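Local coordinates for tail component (Lactobacillus phage J-1, PDB 5LY8), which is an evolved distal tail protein of the phage whose second carbohydrate-binding module, the part described here, probably helps recognise cell-surface saccharides of its Lactobacillus host, at residues Arg16-Phe22 / Trp226-Glu232; Phe94-Val100 / Phe112-Leu116; Thr104-Gly110 / Asp130-Asp136; Asn161-Asp165 / Arg185-Gly191. All blocks are in the same frame, centred on the assembly; numbering follows the deposited sequence.

Interaction 1: residues Arg16-Phe22 / Trp226-Glu232; sequences RVYHLDF and WQDSYFE. With MG (magnesium ion), chain C.
The guanidinium of R16 lies flat on one face of the Y230 ring, planes 16° apart, a cation-pi stack with CZ of R16 3.8 Å from the ring centroid. At its edge NE and NH2 of R16 both bind OE1 of E232 in a side-on salt bridge. The other oxygen, OE2, bonds to Q95. The H19 ring has NH1 of R16 over one face and the backbone N of D21 over the other, both toward the rim. At its edge NE2 of H19 donates to OD1 of D228 (2.7 Å), on the syn side of the carboxylate, with OD1 close to the imidazole plane. CG of H19 is anti to the backbone N (chi1 174°), which carries NE2 across to D228; the ring and carboxylate planes are 52° apart. On the other face of the sheet OH of Y18 donates to OG of S229 (2.7 Å), which also bonds to N98. CZ of F22 points at the face of W226, edge-to-face. Strands 16-20 and 226-232 are antiparallel neighbours, joined by bonds such as N of L20 to O of S229 (2.8 Å). Just beyond, O of D21 (2.4 Å) and O of Q227 (2.3 Å) bind a magnesium ion with G59 and three waters. One water donates to OD1 of D228. The D228 carboxylate thus links the H19 imidazole to a metal-bound water; its charge probably strengthens both bonds.

Interaction 2: residues Phe94-Val100 / Phe112-Leu116; sequences FQFVNRV and FEFNL
N98 lies flat against F114, and its side chain runs outward over that ring. CB sits over the ring centre, 3.5 Å from the centroid, a CH-pi contact. CG is anti to the carbonyl carbon (chi1 -76°), which sets the amide over F114, with CG of N98 3.4 Å from CD1 of F114. ND2 continues over the CD1 side, and the amide and ring planes are only 7° apart. OD1 is near CE1 of F114, but its polar partners are S229 and W226 of strand 223-238, so this buried oxygen is satisfied. ND2 also lies 3.4 Å above one face of the F96 ring. The opposite face of F96 takes CD2 of L116, 3.7 Å from the ring centroid. The other branch of L116, CD1, meets CE1 of F94 at 3.4 Å. At the far end CG1 of V100 touches the edge of F114 at CZ (3.7 Å), while CG2 of V100 reaches CE2 of F112. The strand axes run nearly antiparallel, at 160°, but 9.0 Å apart, and the strands meet through side chains. This is face-to-face packing of two sheets, the hydrophobic core of a beta sandwich, consistent with the concanavalin-like clan of this module.

Interaction 3: residues Thr104-Gly110 / Asp130-Asp136; sequences TNAAEVG and DDSASND. With MG (magnesium ion), chain B.
D130 and the main chain of both loops meet at a magnesium ion. OD1 and OD2 of D130 chelate it together, with OD2 2.5 Å from the magnesium and OD1 at a similar distance. The other four ligands are carbonyl oxygens, those of A106, E108, S132 and N135. Two come from each loop. O of E108 lies 2.3 Å from the magnesium. The ion brings these oxygens close together, with O of A106 only 3.2 Å from O of S132. The bidentate grip holds the carboxylate in place. CG of D130 is anti to the backbone N (chi1 179°), which directs the carboxylate to the ion. In the second shell, in one of its two conformers, OG1 of T104 donates to OD2 of D130 (2.6 Å) on the anti side, 25° out of the carboxylate plane. The main chain of D130 is fixed by a two-way pairing with G110: N of G110 donates to O of D130, and N of D130 to O of G110, both at 2.9 Å. OG of S132 accepts from N of S134 in an ST turn, shaping the loop between two ligands. CG2 of V109 packs beside the backbone of S132. Together the two loops form a mainly main-chain metal site with one bidentate aspartate, at the end of a strand pair.

Interaction 4: residues Asn161-Asp165 / Arg185-Gly191; sequences NYYRD and RIDLGDG
CG of Y162 is anti to the backbone N (chi1 -178°), and the R185 chain bends at chi3 (-51°); these turns lay the R185 guanidinium flat on the Y162 ring. The result is a stacked cation-pi pair between two surface loops of the beta sandwich. CZ of R185 is 3.5 Å from the Y162 ring centroid, with the planes 4° apart. The edge of the guanidinium is fixed too. NH1 of R185 donates across the contact to O of Y162 (2.9 Å); the acceptor lies near the guanidinium plane, while the donor is tilted from the carbonyl plane. NE and NH2 of R185 grip O of G189 side-on, with NE at 2.8 Å. These three N-H groups, with the Y162 ring on one face and CB of L188 on the other, hold the group flat and oppose its rotation. R185 thus ties its own turn to the 161-165 loop. Y163 is the centre of an inverse gamma turn, and its OH packs on C of G191 at 3.2 Å. OD2 of D187 bonds to N167 of strand 166-175, and D165 forms a salt bridge with R160. A water bridges the loops, donating to O of D165 at 2.8 Å and to OD1 of D187 at 2.9 Å.

In the fold
Interactions 1 and 2 meet directly, their centres 9 Å apart. Strands 223-238 and 94-103 are neighbours in one sheet, where OG of S229 lies 2.6 Å from OD1 of N98. Interaction 2 joins that sheet to the other layer of the sandwich. The chain runs from segment 94-100 into the metal loop of interaction 3. Interactions 1 and 3 each hold a magnesium ion. Their centres are 28 Å apart, on opposite sides of the chain's centre, so the two sites are separate. Interaction 4 touches interaction 3 through N of T104 and OD1 of D165 (3.1 Å), with the side chain of D165 about 10 Å from the ion of interaction 3. It also packs I186 on R99 of interaction 2.

Interaction 1: residues Arg16-Phe22 / Trp226-Glu232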
# COMPACT_ATOMS: atom_id res chain seq x y z
N ARG A 16 15.16 -9.85 -5.16
CA ARG A 16 14.40 -8.66 -5.49
C ARG A 16 13.73 -8.82 -6.84
O ARG A 16 14.37 -9.24 -7.80
CB ARG A 16 15.29 -7.42 -5.44
CG ARG A 16 14.42 -6.18 -5.25
CD ARG A 16 15.23 -5.00 -4.83
NE ARG A 16 15.39 -4.93 -3.38
CZ ARG A 16 15.85 -3.85 -2.76
NH1 ARG A 16 16.17 -2.78 -3.46
NH2 ARG A 16 15.96 -3.83 -1.44
N VAL A 17 12.42 -8.57 -6.89
CA VAL A 17 11.63 -8.68 -8.10
C VAL A 17 11.72 -7.37 -8.88
O VAL A 17 11.85 -7.41 -10.11
CB VAL A 17 10.18 -9.07 -7.74
CG1 VAL A 17 9.21 -8.86 -8.89
CG2 VAL A 17 10.13 -10.51 -7.26
N TYR A 18 11.62 -6.22 -8.18
CA TYR A 18 11.70 -4.94 -8.86
C TYR A 18 12.10 -3.95 -7.81
O TYR A 18 11.94 -4.20 -6.62
CB TYR A 18 10.35 -4.52 -9.52
CG TYR A 18 9.34 -4.00 -8.51
CD1 TYR A 18 8.50 -4.87 -7.82
CD2 TYR A 18 9.29 -2.65 -8.18
CE1 TYR A 18 7.64 -4.41 -6.83
CE2 TYR A 18 8.43 -2.18 -7.18
CZ TYR A 18 7.64 -3.07 -6.49
OH TYR A 18 6.81 -2.64 -5.49
N HIS A 19 12.57 -2.79 -8.27
CA HIS A 19 12.90 -1.68 -7.40
C HIS A 19 12.65 -0.40 -8.16
O HIS A 19 13.22 -0.19 -9.25
CB HIS A 19 14.35 -1.77 -6.90
CG HIS A 19 14.78 -0.57 -6.12
ND1 HIS A 19 16.05 -0.06 -6.22
CD2 HIS A 19 14.06 0.23 -5.28
CE1 HIS A 19 16.09 1.00 -5.43
NE2 HIS A 19 14.92 1.21 -4.84
N LEU A 20 11.77 0.44 -7.63
CA LEU A 20 11.54 1.78 -8.17
C LEU A 20 12.18 2.79 -7.24
O LEU A 20 11.82 2.85 -6.07
CB LEU A 20 10.05 2.13 -8.32
CG LEU A 20 9.24 1.15 -9.18
CD1 LEU A 20 7.78 1.52 -9.21
CD2 LEU A 20 9.78 1.06 -10.62
N ASP A 21 13.14 3.56 -7.74
CA ASP A 21 13.72 4.66 -6.96
C ASP A 21 13.20 6.02 -7.42
O ASP A 21 13.50 7.03 -6.80
CB ASP A 21 15.25 4.65 -6.98
CG ASP A 21 15.91 4.71 -8.33
OD1 ASP A 21 15.28 5.23 -9.29
OD2 ASP A 21 17.05 4.19 -8.45
N PHE A 22 12.46 6.05 -8.53
CA PHE A 22 11.82 7.25 -9.08
C PHE A 22 12.81 8.28 -9.60
O PHE A 22 12.39 9.40 -9.89
CB PHE A 22 10.80 7.89 -8.11
CG PHE A 22 9.74 6.90 -7.73
CD1 PHE A 22 9.63 6.43 -6.44
CD2 PHE A 22 8.86 6.39 -8.69
CE1 PHE A 22 8.64 5.50 -6.10
CE2 PHE A 22 7.87 5.47 -8.35
CZ PHE A 22 7.80 4.99 -7.07
N TRP A 226 5.92 9.51 -2.61
CA TRP A 226 6.31 8.10 -2.60
C TRP A 226 7.74 8.06 -3.11
O TRP A 226 8.02 8.47 -4.24
CB TRP A 226 5.34 7.38 -3.53
CG TRP A 226 5.51 5.90 -3.71
CD1 TRP A 226 6.03 4.99 -2.83
CD2 TRP A 226 5.03 5.15 -4.83
NE1 TRP A 226 5.90 3.72 -3.34
CE2 TRP A 226 5.30 3.80 -4.57
CE3 TRP A 226 4.43 5.50 -6.05
CZ2 TRP A 226 5.00 2.79 -5.50
CZ3 TRP A 226 4.10 4.51 -6.95
CH2 TRP A 226 4.39 3.17 -6.68
N GLN A 227 8.67 7.66 -2.23
CA GLN A 227 10.10 7.83 -2.50
C GLN A 227 10.83 6.57 -2.95
O GLN A 227 11.93 6.68 -3.50
CB GLN A 227 10.83 8.44 -1.28
CG GLN A 227 10.07 9.66 -0.71
CD GLN A 227 10.89 10.66 0.08
OE1 GLN A 227 12.10 10.47 0.34
NE2 GLN A 227 10.22 11.77 0.43
N ASP A 228 10.24 5.39 -2.73
CA ASP A 228 10.92 4.15 -3.07
C ASP A 228 9.91 3.03 -2.99
O ASP A 228 8.98 3.08 -2.17
CB ASP A 228 12.07 3.88 -2.05
CG ASP A 228 13.09 2.86 -2.53
OD1 ASP A 228 13.93 3.22 -3.37
OD2 ASP A 228 12.98 1.68 -2.13
N SER A 229 10.10 2.00 -3.82
CA SER A 229 9.24 0.83 -3.79
C SER A 229 10.04 -0.40 -4.16
O SER A 229 10.78 -0.37 -5.15
CB SER A 229 8.10 0.99 -4.80
OG SER A 229 7.13 -0.05 -4.70
N TYR A 230 9.83 -1.52 -3.46
CA TYR A 230 10.44 -2.78 -3.90
C TYR A 230 9.67 -3.92 -3.32
O TYR A 230 9.01 -3.81 -2.28
CB TYR A 230 11.95 -2.90 -3.60
CG TYR A 230 12.34 -2.85 -2.14
CD1 TYR A 230 12.37 -4.01 -1.37
CD2 TYR A 230 12.75 -1.67 -1.56
CE1 TYR A 230 12.81 -3.99 -0.05
CE2 TYR A 230 13.16 -1.62 -0.23
CZ TYR A 230 13.20 -2.79 0.52
OH TYR A 230 13.58 -2.74 1.85
N PHE A 231 9.83 -5.08 -3.97
CA PHE A 231 9.29 -6.33 -3.48
C PHE A 231 10.41 -7.34 -3.57
O PHE A 231 11.10 -7.42 -4.61
CB PHE A 231 8.13 -6.81 -4.36
CG PHE A 231 7.59 -8.17 -3.96
CD1 PHE A 231 6.49 -8.27 -3.12
CD2 PHE A 231 8.20 -9.34 -4.40
CE1 PHE A 231 5.98 -9.52 -2.76
CE2 PHE A 231 7.72 -10.59 -4.00
CZ PHE A 231 6.61 -10.68 -3.21
N GLU A 232 10.61 -8.11 -2.50
CA GLU A 232 11.57 -9.20 -2.48
C GLU A 232 10.97 -10.48 -1.97
O GLU A 232 10.32 -10.48 -0.93
CB GLU A 232 12.76 -8.89 -1.54
CG GLU A 232 13.58 -7.66 -1.83
CD GLU A 232 14.65 -7.38 -0.78
OE1 GLU A 232 15.65 -6.74 -1.17
OE2 GLU A 232 14.43 -7.67 0.42
MG MG C . 13.78 7.63 -4.53
O HOH W 1 14.94 5.74 -3.55
O HOH W 2 16.03 8.24 -5.40
O HOH W 3 14.79 8.94 -2.73

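Interaction 2: residues Phe94-Val100 / Phe112-Leu116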
# COMPACT_ATOMS: atom_id res chain seq x y z
N PHE A 94 7.92 -13.13 1.86
CA PHE A 94 8.30 -11.94 1.10
C PHE A 94 8.28 -10.74 1.98
O PHE A 94 7.74 -10.78 3.09
CB PHE A 94 7.31 -11.71 -0.08
CG PHE A 94 5.86 -11.49 0.31
CD1 PHE A 94 5.45 -10.31 0.92
CD2 PHE A 94 4.90 -12.46 0.04
CE1 PHE A 94 4.11 -10.13 1.31
CE2 PHE A 94 3.55 -12.24 0.37
CZ PHE A 94 3.17 -11.09 1.02
N GLN A 95 8.84 -9.65 1.46
CA GLN A 95 8.61 -8.32 2.02
C GLN A 95 8.35 -7.35 0.88
O GLN A 95 9.04 -7.39 -0.16
CB GLN A 95 9.68 -7.82 2.98
CG GLN A 95 11.03 -7.55 2.38
CD GLN A 95 11.90 -6.77 3.34
OE1 GLN A 95 11.42 -6.14 4.30
NE2 GLN A 95 13.19 -6.70 3.04
N PHE A 96 7.38 -6.47 1.10
CA PHE A 96 6.95 -5.45 0.13
C PHE A 96 7.06 -4.12 0.85
O PHE A 96 6.34 -3.91 1.82
CB PHE A 96 5.51 -5.77 -0.24
CG PHE A 96 4.77 -4.83 -1.15
CD1 PHE A 96 5.35 -4.36 -2.33
CD2 PHE A 96 3.46 -4.50 -0.89
CE1 PHE A 96 4.62 -3.55 -3.21
CE2 PHE A 96 2.74 -3.68 -1.76
CZ PHE A 96 3.31 -3.23 -2.94
N VAL A 97 8.00 -3.27 0.41
CA VAL A 97 8.39 -2.08 1.17
C VAL A 97 8.19 -0.84 0.34
O VAL A 97 8.73 -0.76 -0.78
CB VAL A 97 9.87 -2.21 1.60
CG1 VAL A 97 10.31 -1.01 2.45
CG2 VAL A 97 10.12 -3.51 2.38
N ASN A 98 7.48 0.14 0.89
CA ASN A 98 7.19 1.38 0.20
C ASN A 98 7.46 2.55 1.09
O ASN A 98 6.85 2.66 2.16
CB ASN A 98 5.74 1.37 -0.24
CG ASN A 98 5.54 0.49 -1.43
OD1 ASN A 98 5.89 0.87 -2.54
ND2 ASN A 98 5.04 -0.73 -1.22
N ARG A 99 8.40 3.41 0.69
CA ARG A 99 8.76 4.59 1.48
C ARG A 99 7.90 5.75 1.06
O ARG A 99 7.80 6.04 -0.14
CB ARG A 99 10.23 4.93 1.26
CG ARG A 99 10.66 6.11 2.12
CD ARG A 99 12.16 6.26 2.16
NE ARG A 99 12.50 7.52 2.82
CZ ARG A 99 13.62 7.74 3.49
NH1 ARG A 99 14.55 6.79 3.60
NH2 ARG A 99 13.83 8.92 4.08
N VAL A 100 7.30 6.44 2.04
CA VAL A 100 6.44 7.60 1.76
C VAL A 100 6.83 8.74 2.69
O VAL A 100 7.47 8.55 3.73
CB VAL A 100 4.93 7.27 1.96
CG1 VAL A 100 4.44 6.24 0.94
CG2 VAL A 100 4.63 6.79 3.39
N PHE A 112 -3.84 6.25 1.04
CA PHE A 112 -3.03 5.43 0.15
C PHE A 112 -3.27 3.97 0.47
O PHE A 112 -3.62 3.62 1.59
CB PHE A 112 -1.53 5.77 0.12
CG PHE A 112 -0.74 5.60 1.38
CD1 PHE A 112 -0.47 4.33 1.88
CD2 PHE A 112 -0.13 6.68 1.99
CE1 PHE A 112 0.32 4.16 3.02
CE2 PHE A 112 0.71 6.51 3.09
CZ PHE A 112 0.95 5.25 3.59
N GLU A 113 -3.10 3.14 -0.56
CA GLU A 113 -3.12 1.69 -0.46
C GLU A 113 -1.87 1.13 -1.09
O GLU A 113 -1.51 1.53 -2.20
CB GLU A 113 -4.33 1.07 -1.16
CG GLU A 113 -5.65 1.41 -0.51
CD GLU A 113 -6.85 0.77 -1.17
OE1 GLU A 113 -6.68 -0.03 -2.13
OE2 GLU A 113 -7.99 1.10 -0.73
N PHE A 114 -1.23 0.18 -0.39
CA PHE A 114 -0.18 -0.66 -0.95
C PHE A 114 -0.75 -2.08 -0.90
O PHE A 114 -0.97 -2.63 0.19
CB PHE A 114 1.14 -0.53 -0.21
CG PHE A 114 1.77 0.83 -0.43
CD1 PHE A 114 2.24 1.20 -1.67
CD2 PHE A 114 1.82 1.76 0.59
CE1 PHE A 114 2.79 2.48 -1.89
CE2 PHE A 114 2.38 3.04 0.38
CZ PHE A 114 2.88 3.38 -0.86
N ASN A 115 -1.03 -2.64 -2.08
CA ASN A 115 -1.75 -3.89 -2.23
C ASN A 115 -0.97 -4.96 -2.93
O ASN A 115 -0.24 -4.67 -3.88
CB ASN A 115 -3.02 -3.61 -3.08
CG ASN A 115 -3.95 -2.62 -2.44
OD1 ASN A 115 -3.92 -2.44 -1.22
ND2 ASN A 115 -4.76 -1.94 -3.23
N LEU A 116 -1.16 -6.20 -2.47
CA LEU A 116 -0.63 -7.40 -3.12
C LEU A 116 -1.85 -8.20 -3.56
O LEU A 116 -2.83 -8.34 -2.81
CB LEU A 116 0.26 -8.20 -2.18
CG LEU A 116 1.55 -7.46 -1.80
CD1 LEU A 116 2.24 -8.15 -0.67
CD2 LEU A 116 2.50 -7.29 -3.00

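Interaction 3: residues Thr104-Gly110 / Asp130-Asp136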
# COMPACT_ATOMS: atom_id res chain seq x y z
N THR A 104 -0.62 15.71 7.22
CA THR A 104 -2.02 16.07 7.07
C THR A 104 -2.36 17.25 8.00
O THR A 104 -1.53 17.73 8.79
CB THR A 104 -2.94 14.82 7.20
OG1 THR A 104 -4.31 15.12 6.86
CG2 THR A 104 -2.90 14.17 8.60
N ASN A 105 -3.63 17.57 7.93
CA ASN A 105 -4.15 18.72 8.66
C ASN A 105 -5.63 18.55 8.77
O ASN A 105 -6.23 17.63 8.19
CB ASN A 105 -3.76 20.13 8.16
CG ASN A 105 -2.35 20.63 8.17
OD1 ASN A 105 -1.89 21.17 7.17
ND2 ASN A 105 -1.77 20.76 9.35
N ALA A 106 -6.25 19.23 9.71
CA ALA A 106 -7.65 18.97 9.88
C ALA A 106 -8.44 18.97 8.59
O ALA A 106 -9.11 17.99 8.32
CB ALA A 106 -8.25 19.95 10.89
N ALA A 107 -8.28 20.00 7.73
CA ALA A 107 -9.10 20.15 6.54
C ALA A 107 -8.74 19.20 5.41
O ALA A 107 -9.50 19.05 4.45
CB ALA A 107 -9.04 21.60 6.05
N GLU A 108 -7.58 18.54 5.51
CA GLU A 108 -7.08 17.65 4.46
C GLU A 108 -7.64 16.25 4.57
O GLU A 108 -7.84 15.73 5.68
CB GLU A 108 -5.56 17.64 4.45
CG GLU A 108 -4.98 19.03 4.18
CD GLU A 108 -3.47 19.14 4.28
OE1 GLU A 108 -2.79 18.12 4.52
OE2 GLU A 108 -2.97 20.28 4.18
N VAL A 109 -7.82 15.62 3.39
CA VAL A 109 -8.35 14.26 3.26
C VAL A 109 -7.48 13.51 2.28
O VAL A 109 -7.15 14.03 1.20
CB VAL A 109 -9.84 14.29 2.81
CG1 VAL A 109 -10.35 12.93 2.37
CG2 VAL A 109 -10.72 14.86 3.92
N GLY A 110 -7.13 12.27 2.59
CA GLY A 110 -6.36 11.50 1.64
C GLY A 110 -6.25 10.07 2.08
O GLY A 110 -6.52 9.74 3.23
N ASP A 130 -6.77 9.59 6.12
CA ASP A 130 -7.35 10.71 6.88
C ASP A 130 -8.61 11.01 6.09
O ASP A 130 -8.57 11.59 5.07
CB ASP A 130 -6.40 11.92 6.98
CG ASP A 130 -7.04 13.11 7.76
OD1 ASP A 130 -8.16 13.08 8.03
OD2 ASP A 130 -6.35 14.06 8.10
N ASP A 131 -9.74 10.53 6.59
CA ASP A 131 -10.99 10.63 5.84
C ASP A 131 -11.97 11.70 6.28
O ASP A 131 -13.08 11.68 5.85
CB ASP A 131 -11.70 9.24 5.72
CG ASP A 131 -12.17 8.69 7.06
OD1 ASP A 131 -11.95 9.25 8.07
OD2 ASP A 131 -12.78 7.61 7.05
N SER A 132 -11.53 12.62 7.11
CA SER A 132 -12.42 13.70 7.55
C SER A 132 -11.75 15.04 7.34
O SER A 132 -10.60 15.22 7.76
CB SER A 132 -12.76 13.55 9.03
OG SER A 132 -13.56 14.65 9.46
N ALA A 133 -12.51 16.01 6.81
CA ALA A 133 -12.03 17.39 6.65
C ALA A 133 -12.21 18.22 7.92
O ALA A 133 -12.03 19.43 7.89
CB ALA A 133 -12.70 18.08 5.47
N SER A 134 -12.56 17.58 9.04
CA SER A 134 -12.73 18.30 10.31
C SER A 134 -11.90 17.66 11.44
O SER A 134 -12.10 17.99 12.61
CB SER A 134 -14.20 18.39 10.69
OG SER A 134 -14.80 17.11 10.79
N ASN A 135 -10.94 16.80 11.11
CA ASN A 135 -10.12 16.14 12.12
C ASN A 135 -8.80 15.77 11.45
O ASN A 135 -8.80 15.47 10.25
CB ASN A 135 -10.86 14.84 12.56
CG ASN A 135 -10.44 14.20 13.84
OD1 ASN A 135 -9.63 14.74 14.59
ND2 ASN A 135 -11.05 13.05 14.16
N ASP A 136 -7.67 15.77 12.16
CA ASP A 136 -6.40 15.39 11.53
C ASP A 136 -5.97 13.98 11.98
O ASP A 136 -4.78 13.62 12.02
CB ASP A 136 -5.33 16.48 11.74
CG ASP A 136 -4.54 16.39 13.00
OD1 ASP A 136 -5.13 16.01 14.03
OD2 ASP A 136 -3.31 16.64 12.94
MG MG B . -8.33 15.63 7.95

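Interaction 4: residues Asn161-Asp165 / Arg185-Gly191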
# COMPACT_ATOMS: atom_id res chain seq x y z
N ASN A 161 0.58 12.77 18.20
CA ASN A 161 1.77 13.24 18.88
C ASN A 161 2.97 12.37 18.60
O ASN A 161 4.07 12.84 18.65
CB ASN A 161 1.52 13.28 20.39
CG ASN A 161 2.70 13.79 21.17
OD1 ASN A 161 3.18 14.86 20.91
ND2 ASN A 161 3.19 12.99 22.10
N TYR A 162 2.72 11.10 18.37
CA TYR A 162 3.72 10.10 18.11
C TYR A 162 3.91 9.95 16.58
O TYR A 162 4.99 9.94 16.11
CB TYR A 162 3.31 8.77 18.76
CG TYR A 162 4.27 7.60 18.64
CD1 TYR A 162 5.17 7.32 19.65
CD2 TYR A 162 4.28 6.78 17.55
CE1 TYR A 162 6.07 6.26 19.55
CE2 TYR A 162 5.16 5.73 17.47
CZ TYR A 162 6.05 5.47 18.47
OH TYR A 162 6.90 4.40 18.37
N TYR A 163 2.80 9.84 15.87
CA TYR A 163 2.81 9.66 14.42
C TYR A 163 2.69 10.99 13.74
O TYR A 163 1.61 11.39 13.28
CB TYR A 163 1.70 8.70 14.00
CG TYR A 163 1.97 7.30 14.47
CD1 TYR A 163 2.78 6.44 13.72
CD2 TYR A 163 1.43 6.82 15.65
CE1 TYR A 163 3.03 5.14 14.14
CE2 TYR A 163 1.65 5.51 16.07
CZ TYR A 163 2.46 4.67 15.31
OH TYR A 163 2.72 3.39 15.73
N ARG A 164 3.80 11.72 13.74
CA ARG A 164 3.87 13.07 13.21
C ARG A 164 4.02 13.05 11.70
O ARG A 164 4.38 12.02 11.11
CB ARG A 164 5.08 13.82 13.81
CG ARG A 164 4.98 14.09 15.32
CD ARG A 164 6.32 14.54 15.90
NE ARG A 164 6.17 15.36 17.11
CZ ARG A 164 7.10 15.49 18.05
NH1 ARG A 164 8.25 14.83 17.97
NH2 ARG A 164 6.87 16.26 19.11
N ASP A 165 3.78 14.18 11.05
CA ASP A 165 4.06 14.29 9.62
C ASP A 165 5.53 13.88 9.37
O ASP A 165 6.41 14.21 10.16
CB ASP A 165 3.93 15.75 9.20
CG ASP A 165 2.54 16.35 9.22
OD1 ASP A 165 1.56 15.59 9.43
OD2 ASP A 165 2.43 17.56 8.93
N ARG A 185 8.47 4.45 11.59
CA ARG A 185 8.79 5.87 11.71
C ARG A 185 10.27 6.04 11.41
O ARG A 185 11.10 5.83 12.30
CB ARG A 185 8.56 6.36 13.14
CG ARG A 185 7.14 6.58 13.56
CD ARG A 185 7.07 7.54 14.74
NE ARG A 185 7.98 7.11 15.80
CZ ARG A 185 8.12 7.71 16.98
NH1 ARG A 185 7.38 8.76 17.29
NH2 ARG A 185 9.00 7.25 17.86
N ILE A 186 10.62 6.38 10.18
CA ILE A 186 12.01 6.57 9.76
C ILE A 186 12.67 7.72 10.58
O ILE A 186 13.82 7.59 10.98
CB ILE A 186 12.10 6.83 8.21
CG1 ILE A 186 11.55 5.63 7.39
CG2 ILE A 186 13.56 7.21 7.77
CD1 ILE A 186 11.42 5.89 5.92
N ASP A 187 11.95 8.82 10.79
CA ASP A 187 12.49 10.01 11.46
C ASP A 187 12.70 9.87 12.95
O ASP A 187 13.60 10.53 13.49
CB ASP A 187 11.56 11.22 11.23
CG ASP A 187 11.29 11.58 9.79
OD1 ASP A 187 10.19 12.11 9.52
OD2 ASP A 187 12.17 11.29 8.92
N LEU A 188 11.86 9.08 13.63
CA LEU A 188 11.89 9.05 15.09
C LEU A 188 12.10 7.68 15.75
O LEU A 188 12.28 7.62 16.97
CB LEU A 188 10.59 9.70 15.63
CG LEU A 188 10.35 11.17 15.27
CD1 LEU A 188 8.91 11.58 15.55
CD2 LEU A 188 11.30 12.11 16.05
N GLY A 189 12.05 6.60 14.96
CA GLY A 189 12.26 5.24 15.46
C GLY A 189 10.96 4.51 15.75
O GLY A 189 9.93 5.14 15.98
N ASP A 190 11.03 3.17 15.76
CA ASP A 190 9.87 2.31 16.02
C ASP A 190 8.74 2.58 15.02
O ASP A 190 9.04 2.79 13.85
CB ASP A 190 9.43 2.37 17.51
CG ASP A 190 10.51 1.99 18.48
OD1 ASP A 190 11.28 1.06 18.17
OD2 ASP A 190 10.62 2.65 19.54
N GLY A 191 7.49 2.57 15.47
CA GLY A 191 6.34 2.76 14.60
C GLY A 191 5.26 1.71 14.80
O GLY A 191 5.21 1.07 15.86
O HOH W 4 8.33 12.74 11.61